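Local coordinates for protein FACT complex subunit SPT16 (Ashbya gossypii, PDB 6A8M) that probably acts within the FACT complex as a histone chaperone that reorganizes nucleosomes in transcription elongation, with roles in DNA replication and repair, at residues Lys296-Asn301 against Met369-Arg374; Thr50-Trp55 against Ser172-Lys177. One frame throughout, in Å; residues are numbered along the deposited sequence.

How the interactions relate
Both contacts are buried, yet they hold different elements. Interaction 1 lies almost at the middle of the chain, its centre about 3 Å from that of the chain, and ties a strand start to a loop inside the peptidase-like domain. Interaction 2, centred about 10 Å from the chain centre, joins two helices on the N-terminal-lobe side. The chemistry follows the place: a backbone hydrogen bond and varied side chains in the first, tryptophan and aliphatic packing without any direct hydrogen bond across the second. Helix 48-57 touches the loop of interaction 1 through W55, whose CB lies 3.6 Å from L371 CD1, and through I51, which meets E372; separately, G370 packs on K177.

Interaction 1 of 2, residues Lys296-Asn301 against Met369-Arg374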
loop_
_atom_site.group_PDB
_atom_site.type_symbol
_atom_site.label_atom_id
_atom_site.label_comp_id
_atom_site.label_asym_id
_atom_site.label_seq_id
_atom_site.Cartn_x
_atom_site.Cartn_y
_atom_site.Cartn_z
ATOM N N LYS A 296 0.761 -8.699 7.682
ATOM C CA LYS A 296 1.905 -9.265 6.953
ATOM C C LYS A 296 2.248 -8.404 5.742
ATOM O O LYS A 296 2.504 -8.909 4.642
ATOM C CB LYS A 296 1.639 -10.707 6.553
ATOM C CG LYS A 296 1.593 -11.620 7.768
ATOM C CD LYS A 296 1.460 -13.098 7.376
ATOM C CE LYS A 296 2.803 -13.715 7.015
ATOM N NZ LYS A 296 2.757 -15.217 7.151
ATOM N N ASN A 297 2.255 -7.093 5.970
ATOM C CA ASN A 297 2.663 -6.003 5.078
ATOM C C ASN A 297 1.605 -5.667 4.025
ATOM O O ASN A 297 1.833 -4.723 3.250
ATOM C CB ASN A 297 4.007 -6.270 4.380
ATOM C CG ASN A 297 5.124 -6.611 5.376
ATOM O OD1 ASN A 297 5.777 -7.653 5.277
ATOM N ND2 ASN A 297 5.315 -5.745 6.348
ATOM N N TYR A 298 0.455 -6.351 3.990
ATOM C CA TYR A 298 -0.584 -6.056 2.999
ATOM C C TYR A 298 -1.541 -4.994 3.543
ATOM O O TYR A 298 -2.189 -5.211 4.564
ATOM C CB TYR A 298 -1.310 -7.354 2.591
ATOM C CG TYR A 298 -0.380 -8.120 1.704
ATOM C CD1 TYR A 298 0.548 -9.024 2.248
ATOM C CD2 TYR A 298 -0.356 -7.893 0.342
ATOM C CE1 TYR A 298 1.471 -9.659 1.419
ATOM C CE2 TYR A 298 0.538 -8.571 -0.490
ATOM C CZ TYR A 298 1.450 -9.422 0.063
ATOM O OH TYR A 298 2.364 -10.019 -0.770
ATOM N N CYS A 299 -1.623 -3.853 2.840
ATOM C CA CYS A 299 -2.413 -2.697 3.253
ATOM C C CYS A 299 -3.884 -2.815 2.879
ATOM O O CYS A 299 -4.243 -3.340 1.819
ATOM C CB CYS A 299 -1.882 -1.425 2.608
ATOM S SG CYS A 299 -0.175 -1.051 3.039
ATOM N N SER A 300 -4.728 -2.246 3.741
ATOM C CA SER A 300 -6.146 -2.012 3.484
ATOM C C SER A 300 -6.479 -0.594 3.941
ATOM O O SER A 300 -5.675 0.088 4.596
ATOM C CB SER A 300 -7.046 -3.039 4.192
ATOM O OG SER A 300 -6.845 -2.988 5.599
ATOM N N ASN A 301 -7.673 -0.141 3.572
ATOM C CA ASN A 301 -8.081 1.234 3.837
ATOM C C ASN A 301 -9.590 1.258 3.991
ATOM O O ASN A 301 -10.293 0.528 3.286
ATOM C CB ASN A 301 -7.668 2.191 2.701
ATOM C CG ASN A 301 -7.873 3.629 3.079
ATOM O OD1 ASN A 301 -7.398 4.044 4.130
ATOM N ND2 ASN A 301 -8.624 4.388 2.258
ATOM N N MET A 369 -3.628 -0.922 -4.431
ATOM C CA MET A 369 -3.111 -1.031 -3.071
ATOM C C MET A 369 -2.614 -2.457 -2.856
ATOM O O MET A 369 -3.105 -3.396 -3.486
ATOM C CB MET A 369 -4.208 -0.659 -2.044
ATOM C CG MET A 369 -3.801 -0.696 -0.566
ATOM S SD MET A 369 -5.105 0.020 0.445
ATOM C CE MET A 369 -6.465 -1.047 -0.032
ATOM N N GLY A 370 -1.628 -2.610 -1.975
ATOM C CA GLY A 370 -1.111 -3.940 -1.660
ATOM C C GLY A 370 0.000 -3.827 -0.640
ATOM O O GLY A 370 -0.213 -3.282 0.450
ATOM N N LEU A 371 1.202 -4.310 -0.991
ATOM C CA LEU A 371 2.372 -4.046 -0.158
ATOM C C LEU A 371 2.673 -2.558 -0.089
ATOM O O LEU A 371 3.187 -2.075 0.929
ATOM C CB LEU A 371 3.582 -4.811 -0.704
ATOM C CG LEU A 371 3.486 -6.339 -0.627
ATOM C CD1 LEU A 371 4.585 -7.029 -1.435
ATOM C CD2 LEU A 371 3.584 -6.783 0.843
ATOM N N GLU A 372 2.373 -1.822 -1.156
ATOM C CA GLU A 372 2.443 -0.364 -1.163
ATOM C C GLU A 372 1.052 0.173 -0.861
ATOM O O GLU A 372 0.074 -0.250 -1.491
ATOM C CB GLU A 372 2.927 0.140 -2.522
ATOM C CG GLU A 372 3.309 1.602 -2.588
ATOM C CD GLU A 372 4.065 1.917 -3.873
ATOM O OE1 GLU A 372 4.758 2.942 -3.923
ATOM O OE2 GLU A 372 3.967 1.128 -4.830
ATOM N N PHE A 373 0.956 1.090 0.105
ATOM C CA PHE A 373 -0.359 1.615 0.470
ATOM C C PHE A 373 -1.014 2.340 -0.697
ATOM O O PHE A 373 -2.209 2.137 -0.980
ATOM C CB PHE A 373 -0.282 2.561 1.671
ATOM C CG PHE A 373 -1.612 3.088 2.047
ATOM C CD1 PHE A 373 -2.530 2.253 2.663
ATOM C CD2 PHE A 373 -1.997 4.392 1.721
ATOM C CE1 PHE A 373 -3.795 2.699 2.983
ATOM C CE2 PHE A 373 -3.270 4.833 2.039
ATOM C CZ PHE A 373 -4.165 3.983 2.669
ATOM N N ARG A 374 -0.249 3.169 -1.403
ATOM C CA ARG A 374 -0.741 3.898 -2.570
ATOM C C ARG A 374 0.252 3.732 -3.710
ATOM O O ARG A 374 1.389 4.218 -3.638
ATOM C CB ARG A 374 -0.960 5.379 -2.250
ATOM C CG ARG A 374 -1.572 6.165 -3.435
ATOM C CD ARG A 374 -1.664 7.638 -3.109
ATOM N NE ARG A 374 -2.413 8.378 -4.136
ATOM C CZ ARG A 374 -3.745 8.446 -4.184
ATOM N NH1 ARG A 374 -4.489 7.813 -3.285
ATOM N NH2 ARG A 374 -4.337 9.148 -5.159
HETATM O O HOH W 1 3.967 -2.964 3.403
#
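C299 N donates to G370 O over 2.8 Å, nearly straight at 167° but from above the carbonyl plane, and L371 CA adds a CH...O contact to N297 O, so two consecutive residues of the loop meet the first residues of strand 298-308 and the turn just before them. One water sits at hydrogen-bonding distance from both N297 O and L371 O. Of the side chains, L371 puts CD2 over one face of the Y298 ring, 3.6 Å from its centroid, in a CH-pi contact, while Y298 OH is bonded to E181. With an alanine here, L371 CD2 would probably face a gap and E181 would lose its hydroxyl partner. F373 presents a ring edge: C299 CB lies 3.7 Å from F373 CD1, N301 OD1, itself hydrogen-bonded to Y258, is 3.5 Å from F373 CZ, and the sulfur of C299 also stands at this edge. M369 bends at its last torsion (chi3 57°) and brings CE to 3.7 Å from S300 CA; C299 O is buried nearby without a polar partner. Strand start and loop thus close together within the M24 peptidase-like domain, whose family is known for the pita-bread fold.

Interaction 2 of 2, residues Thr50-Trp55 against Ser172-Lys177; sequences TILHNW and SLWAVK
A T-shaped (edge-to-face) tryptophan pair, W174 against W55, joins helix 48-57 of the N-terminal lobe to the end of helix 167-174, shortly before the long helix 179-208. The contact is buried and mainly aromatic and aliphatic, with no direct hydrogen bond across the two segments, an example of two helices packed through indole rings turned steeply against each other. The five-membered rings have centroids 4.3 Å apart and planes at 66°. The edge belongs to W174: its CD1 stands over the centre of the W55 indole, 3.3 Å from W55 CD2, and the neighbouring NE1 of W174 comes equally near to W55 CE3. W55 turns its indole away from its own backbone N (chi1 -170°), which brings a face up to that edge. The rest of W174 extends over helix 48-57, where I51 lays its CG2 methyl on one face of the six-membered ring, 3.5 Å from the centroid, as a CH-pi contact, and L52 CB approaches W174 CZ2 more loosely at 4.0 Å. L173 supplies the other apolar partner, its CD2 3.5 Å from W55 CZ3 and its side chain crossing that of W55 at about a right angle; L173 also packs on A18 and L19 of helix 9-22. Beyond W174, K177 folds back on its own segment, with NZ donating to A175 O and weakly to W174 O. At the rim of the W55 indole, in the ring plane, NE1 donates to a water 2.9 Å away, which also lies 3.0 Å from V176 O.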
loop_
_atom_site.group_PDB
_atom_site.type_symbol
_atom_site.label_atom_id
_atom_site.label_comp_id
_atom_site.label_asym_id
_atom_site.label_seq_id
_atom_site.Cartn_x
_atom_site.Cartn_y
_atom_site.Cartn_z
ATOM N N THR A 50 12.262 -2.007 -0.212
ATOM C CA THR A 50 11.604 -2.681 0.906
ATOM C C THR A 50 10.390 -3.460 0.440
ATOM O O THR A 50 10.170 -4.596 0.872
ATOM C CB THR A 50 11.205 -1.657 1.972
ATOM O OG1 THR A 50 12.378 -1.011 2.465
ATOM C CG2 THR A 50 10.439 -2.341 3.137
ATOM N N ILE A 51 9.580 -2.866 -0.442
ATOM C CA ILE A 51 8.443 -3.599 -0.996
ATOM C C ILE A 51 8.935 -4.858 -1.698
ATOM O O ILE A 51 8.394 -5.949 -1.499
ATOM C CB ILE A 51 7.632 -2.695 -1.940
ATOM C CG1 ILE A 51 7.009 -1.541 -1.162
ATOM C CG2 ILE A 51 6.533 -3.489 -2.643
ATOM C CD1 ILE A 51 6.432 -0.458 -2.077
ATOM N N LEU A 52 9.991 -4.725 -2.513
ATOM C CA LEU A 52 10.530 -5.875 -3.224
ATOM C C LEU A 52 10.933 -6.982 -2.254
ATOM O O LEU A 52 10.628 -8.164 -2.487
ATOM C CB LEU A 52 11.717 -5.440 -4.089
ATOM C CG LEU A 52 12.373 -6.579 -4.892
ATOM C CD1 LEU A 52 11.465 -7.083 -6.012
ATOM C CD2 LEU A 52 13.653 -6.020 -5.440
ATOM N N HIS A 53 11.581 -6.622 -1.136
ATOM C CA HIS A 53 11.934 -7.637 -0.140
ATOM C C HIS A 53 10.692 -8.303 0.424
ATOM O O HIS A 53 10.639 -9.531 0.548
ATOM C CB HIS A 53 12.754 -7.037 1.000
ATOM C CG HIS A 53 14.178 -6.796 0.638
ATOM N ND1 HIS A 53 15.206 -6.937 1.539
ATOM C CD2 HIS A 53 14.749 -6.420 -0.531
ATOM C CE1 HIS A 53 16.355 -6.664 0.942
ATOM N NE2 HIS A 53 16.102 -6.333 -0.313
ATOM N N ASN A 54 9.681 -7.502 0.760
ATOM C CA ASN A 54 8.465 -8.065 1.322
ATOM C C ASN A 54 7.808 -8.996 0.326
ATOM O O ASN A 54 7.283 -10.053 0.703
ATOM C CB ASN A 54 7.515 -6.948 1.735
ATOM C CG ASN A 54 7.969 -6.239 2.986
ATOM O OD1 ASN A 54 8.693 -6.811 3.799
ATOM N ND2 ASN A 54 7.522 -5.000 3.162
ATOM N N TRP A 55 7.865 -8.631 -0.959
ATOM C CA TRP A 55 7.278 -9.452 -2.019
ATOM C C TRP A 55 8.074 -10.736 -2.241
ATOM O O TRP A 55 7.506 -11.834 -2.279
ATOM C CB TRP A 55 7.202 -8.637 -3.318
ATOM C CG TRP A 55 6.392 -9.273 -4.429
ATOM C CD1 TRP A 55 5.052 -9.599 -4.397
ATOM C CD2 TRP A 55 6.859 -9.637 -5.734
ATOM N NE1 TRP A 55 4.676 -10.142 -5.601
ATOM C CE2 TRP A 55 5.757 -10.159 -6.442
ATOM C CE3 TRP A 55 8.096 -9.539 -6.382
ATOM C CZ2 TRP A 55 5.862 -10.625 -7.753
ATOM C CZ3 TRP A 55 8.201 -9.988 -7.685
ATOM C CH2 TRP A 55 7.088 -10.538 -8.359
ATOM N N SER A 172 3.556 -2.921 -12.223
ATOM C CA SER A 172 2.841 -3.893 -13.049
ATOM C C SER A 172 3.117 -5.321 -12.597
ATOM O O SER A 172 2.220 -6.169 -12.604
ATOM C CB SER A 172 3.236 -3.722 -14.514
ATOM O OG SER A 172 3.002 -2.391 -14.928
ATOM N N LEU A 173 4.362 -5.613 -12.220
ATOM C CA LEU A 173 4.710 -6.968 -11.807
ATOM C C LEU A 173 3.999 -7.360 -10.515
ATOM O O LEU A 173 3.580 -8.515 -10.363
ATOM C CB LEU A 173 6.222 -7.066 -11.644
ATOM C CG LEU A 173 6.843 -8.342 -11.103
ATOM C CD1 LEU A 173 6.935 -9.377 -12.202
ATOM C CD2 LEU A 173 8.215 -8.001 -10.547
ATOM N N TRP A 174 3.848 -6.413 -9.581
ATOM C CA TRP A 174 3.280 -6.644 -8.244
ATOM C C TRP A 174 1.764 -6.614 -8.213
ATOM O O TRP A 174 1.175 -6.992 -7.194
ATOM C CB TRP A 174 3.752 -5.563 -7.242
ATOM C CG TRP A 174 5.154 -5.634 -6.901
ATOM C CD1 TRP A 174 5.944 -6.743 -6.897
ATOM C CD2 TRP A 174 5.983 -4.546 -6.523
ATOM N NE1 TRP A 174 7.231 -6.403 -6.533
ATOM C CE2 TRP A 174 7.281 -5.060 -6.307
ATOM C CE3 TRP A 174 5.763 -3.185 -6.354
ATOM C CZ2 TRP A 174 8.346 -4.255 -5.915
ATOM C CZ3 TRP A 174 6.814 -2.393 -5.951
ATOM C CH2 TRP A 174 8.098 -2.934 -5.745
ATOM N N ALA A 175 1.120 -6.134 -9.277
ATOM C CA ALA A 175 -0.278 -5.719 -9.183
ATOM C C ALA A 175 -1.190 -6.880 -8.787
ATOM O O ALA A 175 -2.001 -6.768 -7.861
ATOM C CB ALA A 175 -0.721 -5.133 -10.528
ATOM N N VAL A 176 -1.092 -7.988 -9.500
ATOM C CA VAL A 176 -2.028 -9.090 -9.321
ATOM C C VAL A 176 -1.673 -9.833 -8.040
ATOM O O VAL A 176 -0.511 -10.198 -7.819
ATOM C CB VAL A 176 -2.007 -10.023 -10.537
ATOM C CG1 VAL A 176 -2.702 -11.346 -10.210
ATOM C CG2 VAL A 176 -2.647 -9.333 -11.755
ATOM N N LYS A 177 -2.672 -10.060 -7.193
ATOM C CA LYS A 177 -2.467 -10.670 -5.890
ATOM C C LYS A 177 -2.765 -12.157 -5.991
ATOM O O LYS A 177 -3.811 -12.548 -6.526
ATOM C CB LYS A 177 -3.369 -10.011 -4.840
ATOM C CG LYS A 177 -3.077 -8.521 -4.630
ATOM C CD LYS A 177 -1.769 -8.311 -3.837
ATOM C CE LYS A 177 -1.343 -6.835 -3.880
ATOM N NZ LYS A 177 -0.748 -6.524 -5.207
HETATM O O HOH W 2 2.014 -11.070 -6.399
#